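PDB 1VL6: malate oxidoreductase from Thermotoga maritima, which probably catalyses the NAD-dependent oxidative decarboxylation of malate to pyruvate and carbon dioxide. Local coordinates for residues A[218-232]-A[241-255]. Sequence-based numbering, arbitrary orientation.
Sequences NVVAVDRKGILNEND and HLEIARITNPERLSG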
loop_
_atom_site.group_PDB
_atom_site.type_symbol
_atom_site.label_atom_id
_atom_site.label_comp_id
_atom_site.label_asym_id
_atom_site.label_seq_id
_atom_site.Cartn_x
_atom_site.Cartn_y
_atom_site.Cartn_z
ATOM N N ASN A 218 -2.420 41.190 30.356
ATOM C CA ASN A 218 -1.788 40.729 31.564
ATOM C C ASN A 218 -1.367 39.250 31.525
ATOM O O ASN A 218 -1.996 38.387 32.108
ATOM C CB ASN A 218 -2.694 41.011 32.744
ATOM C CG ASN A 218 -1.955 40.893 34.035
ATOM O OD1 ASN A 218 -0.748 40.598 34.038
ATOM N ND2 ASN A 218 -2.651 41.123 35.141
ATOM N N VAL A 219 -0.276 38.978 30.843
ATOM C CA VAL A 219 0.303 37.640 30.847
ATOM C C VAL A 219 1.403 37.613 31.886
ATOM O O VAL A 219 2.254 38.490 31.913
ATOM C CB VAL A 219 0.925 37.270 29.515
ATOM C CG1 VAL A 219 1.511 35.869 29.568
ATOM C CG2 VAL A 219 -0.103 37.374 28.378
ATOM N N VAL A 220 1.366 36.605 32.746
ATOM C CA VAL A 220 2.368 36.449 33.781
ATOM C C VAL A 220 3.078 35.124 33.561
ATOM O O VAL A 220 2.453 34.073 33.655
ATOM C CB VAL A 220 1.720 36.502 35.165
ATOM C CG1 VAL A 220 2.763 36.353 36.256
ATOM C CG2 VAL A 220 0.976 37.827 35.340
ATOM N N ALA A 221 4.361 35.208 33.246
ATOM C CA ALA A 221 5.203 34.063 32.960
ATOM C C ALA A 221 5.897 33.570 34.233
ATOM O O ALA A 221 6.386 34.370 35.054
ATOM C CB ALA A 221 6.254 34.457 31.967
ATOM N N VAL A 222 5.968 32.251 34.388
ATOM C CA VAL A 222 6.558 31.660 35.592
ATOM C C VAL A 222 7.373 30.442 35.186
ATOM O O VAL A 222 6.964 29.687 34.311
ATOM C CB VAL A 222 5.458 31.255 36.592
ATOM C CG1 VAL A 222 6.007 31.110 37.978
ATOM C CG2 VAL A 222 4.332 32.274 36.584
ATOM N N ASP A 223 8.522 30.269 35.815
ATOM C CA ASP A 223 9.352 29.104 35.600
ATOM C C ASP A 223 9.941 28.720 36.984
ATOM O O ASP A 223 9.422 29.133 38.020
ATOM C CB ASP A 223 10.409 29.428 34.548
ATOM C CG ASP A 223 10.898 28.199 33.809
ATOM O OD1 ASP A 223 11.719 27.438 34.418
ATOM O OD2 ASP A 223 10.530 27.931 32.619
ATOM N N ARG A 224 10.992 27.919 36.994
ATOM C CA ARG A 224 11.425 27.208 38.182
ATOM C C ARG A 224 11.866 28.074 39.320
ATOM O O ARG A 224 11.808 27.652 40.447
ATOM C CB ARG A 224 12.622 26.288 37.825
ATOM C CG ARG A 224 12.258 25.097 36.977
ATOM C CD ARG A 224 11.169 24.187 37.592
ATOM N NE ARG A 224 11.673 23.465 38.771
ATOM C CZ ARG A 224 12.446 22.382 38.711
ATOM N NH1 ARG A 224 12.805 21.879 37.522
ATOM N NH2 ARG A 224 12.858 21.799 39.836
ATOM N N LYS A 225 12.368 29.256 39.021
ATOM C CA LYS A 225 12.852 30.179 40.062
ATOM C C LYS A 225 11.822 31.290 40.311
ATOM O O LYS A 225 12.139 32.311 40.867
ATOM C CB LYS A 225 14.229 30.758 39.679
ATOM C CG LYS A 225 15.414 29.725 39.762
ATOM C CD LYS A 225 16.397 29.922 40.949
ATOM N N GLY A 226 10.591 31.115 39.866
ATOM C CA GLY A 226 9.548 32.113 40.115
ATOM C C GLY A 226 9.055 32.900 38.899
ATOM O O GLY A 226 9.332 32.557 37.739
ATOM N N ILE A 227 8.266 33.929 39.189
ATOM C CA ILE A 227 7.751 34.836 38.172
ATOM C C ILE A 227 8.894 35.565 37.445
ATOM O O ILE A 227 9.813 36.099 38.091
ATOM C CB ILE A 227 6.845 35.923 38.806
ATOM C CG1 ILE A 227 5.551 35.327 39.370
ATOM C CG2 ILE A 227 6.460 36.961 37.755
ATOM C CD1 ILE A 227 4.749 36.304 40.286
ATOM N N LEU A 228 8.806 35.614 36.116
ATOM C CA LEU A 228 9.831 36.273 35.302
ATOM C C LEU A 228 9.670 37.777 35.353
ATOM O O LEU A 228 8.627 38.333 34.982
ATOM C CB LEU A 228 9.818 35.817 33.837
ATOM C CG LEU A 228 10.476 34.477 33.564
ATOM C CD1 LEU A 228 9.728 33.334 34.266
ATOM C CD2 LEU A 228 10.504 34.249 32.078
ATOM N N ASN A 229 10.715 38.422 35.841
ATOM C CA ASN A 229 10.687 39.819 36.136
ATOM C C ASN A 229 12.143 40.337 35.990
ATOM O O ASN A 229 13.013 39.971 36.805
ATOM C CB ASN A 229 10.146 39.910 37.570
ATOM C CG ASN A 229 9.999 41.315 38.069
ATOM O OD1 ASN A 229 10.914 42.148 37.954
ATOM N ND2 ASN A 229 8.855 41.586 38.682
ATOM N N GLU A 230 12.419 41.161 34.964
ATOM C CA GLU A 230 13.799 41.726 34.816
ATOM C C GLU A 230 14.465 42.158 36.120
ATOM O O GLU A 230 15.681 41.985 36.281
ATOM C CB GLU A 230 13.900 42.971 33.926
ATOM C CG GLU A 230 14.393 42.683 32.529
ATOM C CD GLU A 230 15.278 43.766 31.975
ATOM O OE1 GLU A 230 16.488 43.742 32.224
ATOM O OE2 GLU A 230 14.763 44.625 31.258
ATOM N N ASN A 231 13.684 42.762 37.027
ATOM C CA ASN A 231 14.215 43.266 38.328
ATOM C C ASN A 231 14.701 42.176 39.282
ATOM O O ASN A 231 15.419 42.498 40.224
ATOM C CB ASN A 231 13.163 44.014 39.182
ATOM C CG ASN A 231 12.583 45.229 38.504
ATOM O OD1 ASN A 231 11.358 45.295 38.291
ATOM N ND2 ASN A 231 13.437 46.211 38.169
ATOM N N ASP A 232 14.233 40.922 39.136
ATOM C CA ASP A 232 14.795 39.796 39.955
ATOM C C ASP A 232 15.525 38.876 38.963
ATOM O O ASP A 232 14.887 37.996 38.351
ATOM C CB ASP A 232 13.775 38.955 40.762
ATOM C CG ASP A 232 12.516 39.712 41.136
ATOM O OD1 ASP A 232 12.612 40.701 41.917
ATOM O OD2 ASP A 232 11.381 39.362 40.720
ATOM N N HIS A 241 14.133 33.961 28.454
ATOM C CA HIS A 241 13.333 34.294 29.611
ATOM C C HIS A 241 13.396 35.804 29.841
ATOM O O HIS A 241 12.416 36.454 30.167
ATOM C CB HIS A 241 13.868 33.541 30.836
ATOM C CG HIS A 241 13.543 32.084 30.842
ATOM N ND1 HIS A 241 13.822 31.269 31.919
ATOM C CD2 HIS A 241 12.909 31.305 29.929
ATOM C CE1 HIS A 241 13.383 30.048 31.660
ATOM N NE2 HIS A 241 12.809 30.046 30.467
ATOM N N LEU A 242 14.568 36.372 29.661
ATOM C CA LEU A 242 14.699 37.822 29.739
ATOM C C LEU A 242 13.771 38.461 28.689
ATOM O O LEU A 242 13.049 39.417 28.970
ATOM C CB LEU A 242 16.142 38.231 29.526
ATOM C CG LEU A 242 16.576 39.632 29.914
ATOM C CD1 LEU A 242 16.466 39.911 31.403
ATOM C CD2 LEU A 242 18.031 39.799 29.490
ATOM N N GLU A 243 13.769 37.928 27.477
ATOM C CA GLU A 243 12.924 38.501 26.449
ATOM C C GLU A 243 11.457 38.483 26.909
ATOM O O GLU A 243 10.730 39.497 26.781
ATOM C CB GLU A 243 13.061 37.709 25.168
ATOM C CG GLU A 243 12.442 38.381 23.962
ATOM C CD GLU A 243 12.204 37.413 22.812
ATOM O OE1 GLU A 243 12.849 36.344 22.760
ATOM O OE2 GLU A 243 11.348 37.713 21.969
ATOM N N ILE A 244 11.032 37.350 27.477
ATOM C CA ILE A 244 9.667 37.214 27.965
ATOM C C ILE A 244 9.333 38.154 29.105
ATOM O O ILE A 244 8.244 38.781 29.148
ATOM C CB ILE A 244 9.371 35.789 28.394
ATOM C CG1 ILE A 244 9.493 34.844 27.185
ATOM C CG2 ILE A 244 7.946 35.692 28.994
ATOM C CD1 ILE A 244 8.556 35.135 26.046
ATOM N N ALA A 245 10.266 38.269 30.029
ATOM C CA ALA A 245 10.048 39.154 31.161
ATOM C C ALA A 245 9.777 40.577 30.659
ATOM O O ALA A 245 9.051 41.349 31.287
ATOM C CB ALA A 245 11.258 39.155 32.095
ATOM N N ARG A 246 10.396 40.943 29.548
ATOM C CA ARG A 246 10.258 42.310 29.060
ATOM C C ARG A 246 8.929 42.612 28.384
ATOM O O ARG A 246 8.546 43.756 28.271
ATOM C CB ARG A 246 11.372 42.636 28.104
ATOM C CG ARG A 246 12.631 42.841 28.838
ATOM C CD ARG A 246 13.823 42.655 27.983
ATOM N NE ARG A 246 14.935 43.342 28.605
ATOM C CZ ARG A 246 16.185 43.031 28.409
ATOM N NH1 ARG A 246 16.507 42.042 27.594
ATOM N NH2 ARG A 246 17.121 43.715 29.029
ATOM N N ILE A 247 8.216 41.588 27.947
ATOM C CA ILE A 247 6.939 41.832 27.311
ATOM C C ILE A 247 5.807 41.318 28.154
ATOM O O ILE A 247 4.698 41.209 27.655
ATOM C CB ILE A 247 6.867 41.188 25.900
ATOM C CG1 ILE A 247 7.242 39.686 25.966
ATOM C CG2 ILE A 247 7.721 41.992 24.932
ATOM C CD1 ILE A 247 7.089 38.940 24.669
ATOM N N THR A 248 6.059 41.045 29.434
ATOM C CA THR A 248 5.018 40.441 30.309
ATOM C C THR A 248 4.907 41.161 31.621
ATOM O O THR A 248 5.602 42.107 31.866
ATOM C CB THR A 248 5.270 38.961 30.603
ATOM O OG1 THR A 248 6.635 38.778 30.949
ATOM C CG2 THR A 248 5.024 38.123 29.367
ATOM N N ASN A 249 3.985 40.709 32.439
ATOM C CA ASN A 249 3.850 41.150 33.810
ATOM C C ASN A 249 3.746 42.656 33.990
ATOM O O ASN A 249 4.595 43.281 34.641
ATOM C CB ASN A 249 4.987 40.567 34.602
ATOM C CG ASN A 249 4.786 40.712 36.057
ATOM O OD1 ASN A 249 3.655 40.929 36.540
ATOM N ND2 ASN A 249 5.868 40.582 36.794
ATOM N N PRO A 250 2.701 43.242 33.422
ATOM C CA PRO A 250 2.484 44.697 33.492
ATOM C C PRO A 250 2.370 45.268 34.898
ATOM O O PRO A 250 2.900 46.372 35.139
ATOM C CB PRO A 250 1.172 44.910 32.736
ATOM C CG PRO A 250 0.571 43.537 32.552
ATOM C CD PRO A 250 1.676 42.572 32.617
ATOM N N GLU A 251 1.699 44.529 35.787
ATOM C CA GLU A 251 1.598 44.881 37.207
ATOM C C GLU A 251 2.922 44.740 37.943
ATOM O O GLU A 251 3.019 45.142 39.105
ATOM C CB GLU A 251 0.567 44.016 37.957
ATOM C CG GLU A 251 -0.888 44.270 37.603
ATOM C CD GLU A 251 -1.819 43.130 38.016
ATOM O OE1 GLU A 251 -1.379 41.953 38.072
ATOM O OE2 GLU A 251 -3.027 43.389 38.243
ATOM N N ARG A 252 3.947 44.197 37.279
ATOM C CA ARG A 252 5.291 44.082 37.879
ATOM C C ARG A 252 5.260 43.255 39.167
ATOM O O ARG A 252 5.901 43.563 40.132
ATOM C CB ARG A 252 5.900 45.465 38.074
ATOM C CG ARG A 252 5.596 46.372 36.912
ATOM C CD ARG A 252 6.345 47.679 36.936
ATOM N NE ARG A 252 7.519 47.569 36.086
ATOM C CZ ARG A 252 8.723 48.023 36.388
ATOM N NH1 ARG A 252 8.954 48.647 37.539
ATOM N NH2 ARG A 252 9.719 47.842 35.527
ATOM N N LEU A 253 4.491 42.183 39.137
ATOM C CA LEU A 253 4.469 41.168 40.182
ATOM C C LEU A 253 5.774 40.399 40.363
ATOM O O LEU A 253 6.532 40.183 39.395
ATOM C CB LEU A 253 3.427 40.119 39.805
ATOM C CG LEU A 253 1.977 40.621 39.812
ATOM C CD1 LEU A 253 1.081 39.497 39.392
ATOM C CD2 LEU A 253 1.603 41.136 41.196
ATOM N N SER A 254 5.975 39.910 41.590
ATOM C CA SER A 254 7.183 39.184 41.943
ATOM C C SER A 254 6.945 38.122 43.028
ATOM O O SER A 254 6.345 38.434 44.036
ATOM C CB SER A 254 8.208 40.214 42.395
ATOM O OG SER A 254 9.147 39.650 43.274
ATOM N N GLY A 255 7.456 36.902 42.840
ATOM C CA GLY A 255 7.225 35.795 43.761
ATOM C C GLY A 255 6.986 34.485 43.024
ATOM O O GLY A 255 7.291 34.355 41.840
HETATM O O HOH W 1 1.015 41.545 35.683
HETATM O O HOH W 2 6.048 37.574 33.582
#
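At the edge of the Rossmann-type sheet in the NAD-binding domain, the hairpin of strands 218-223 and 226-227 is covered by the end of helix 239-246 and the loop after it. The loop is pinned to both strands by backbone hydrogen bonds: Asn-249 N to Val-219 O (2.9 Å) and Ile-227 N to Gly-255 O (2.9 Å). Between them the carbonyl of Leu-253 takes two amides. Asn-229 ND2 reaches Leu-253 O at 2.8 Å from above the carbonyl plane, 51° out of it, while Asn-249 ND2 meets the same oxygen in that plane, on a lone pair. With CG anti to the backbone N (chi1 -168°), Asn-249 also turns its OD1 to Leu-253 N, so one side chain clamps the loop. Ile-227 lays CG2 against Leu-253 O and CD1 against Leu-253 CB.

On the helix side, Leu-228 rests CD2 on His-241 CB (3.7 Å) and sets its CB against Ala-245 CB, and Ala-221 CB meets Ile-244 CG2 at 3.6 Å. Water 2 accepts from Ala-221 N and donates to Leu-228 O and Thr-248 OG1, bridging strand and loop. At the exposed border, Glu-230 OE2 approaches the edge of the Arg-246 guanidinium in a salt bridge to NE (3.0 Å) whose hydrogen bond is weak, with Leu-242 CG above one guanidinium face, displaced toward its rim.

Asp-223 OD2 and His-241 NE2 hydrogen-bond to Ile-200 N and O respectively, tying the strand end and the helix to the apparent glycine-rich turn. Strand 194-198 pairs with strand 218-223, helix 202-214 packs on Val-219 and Thr-248, and helix 257-261 covers Val-220 and Ile-227.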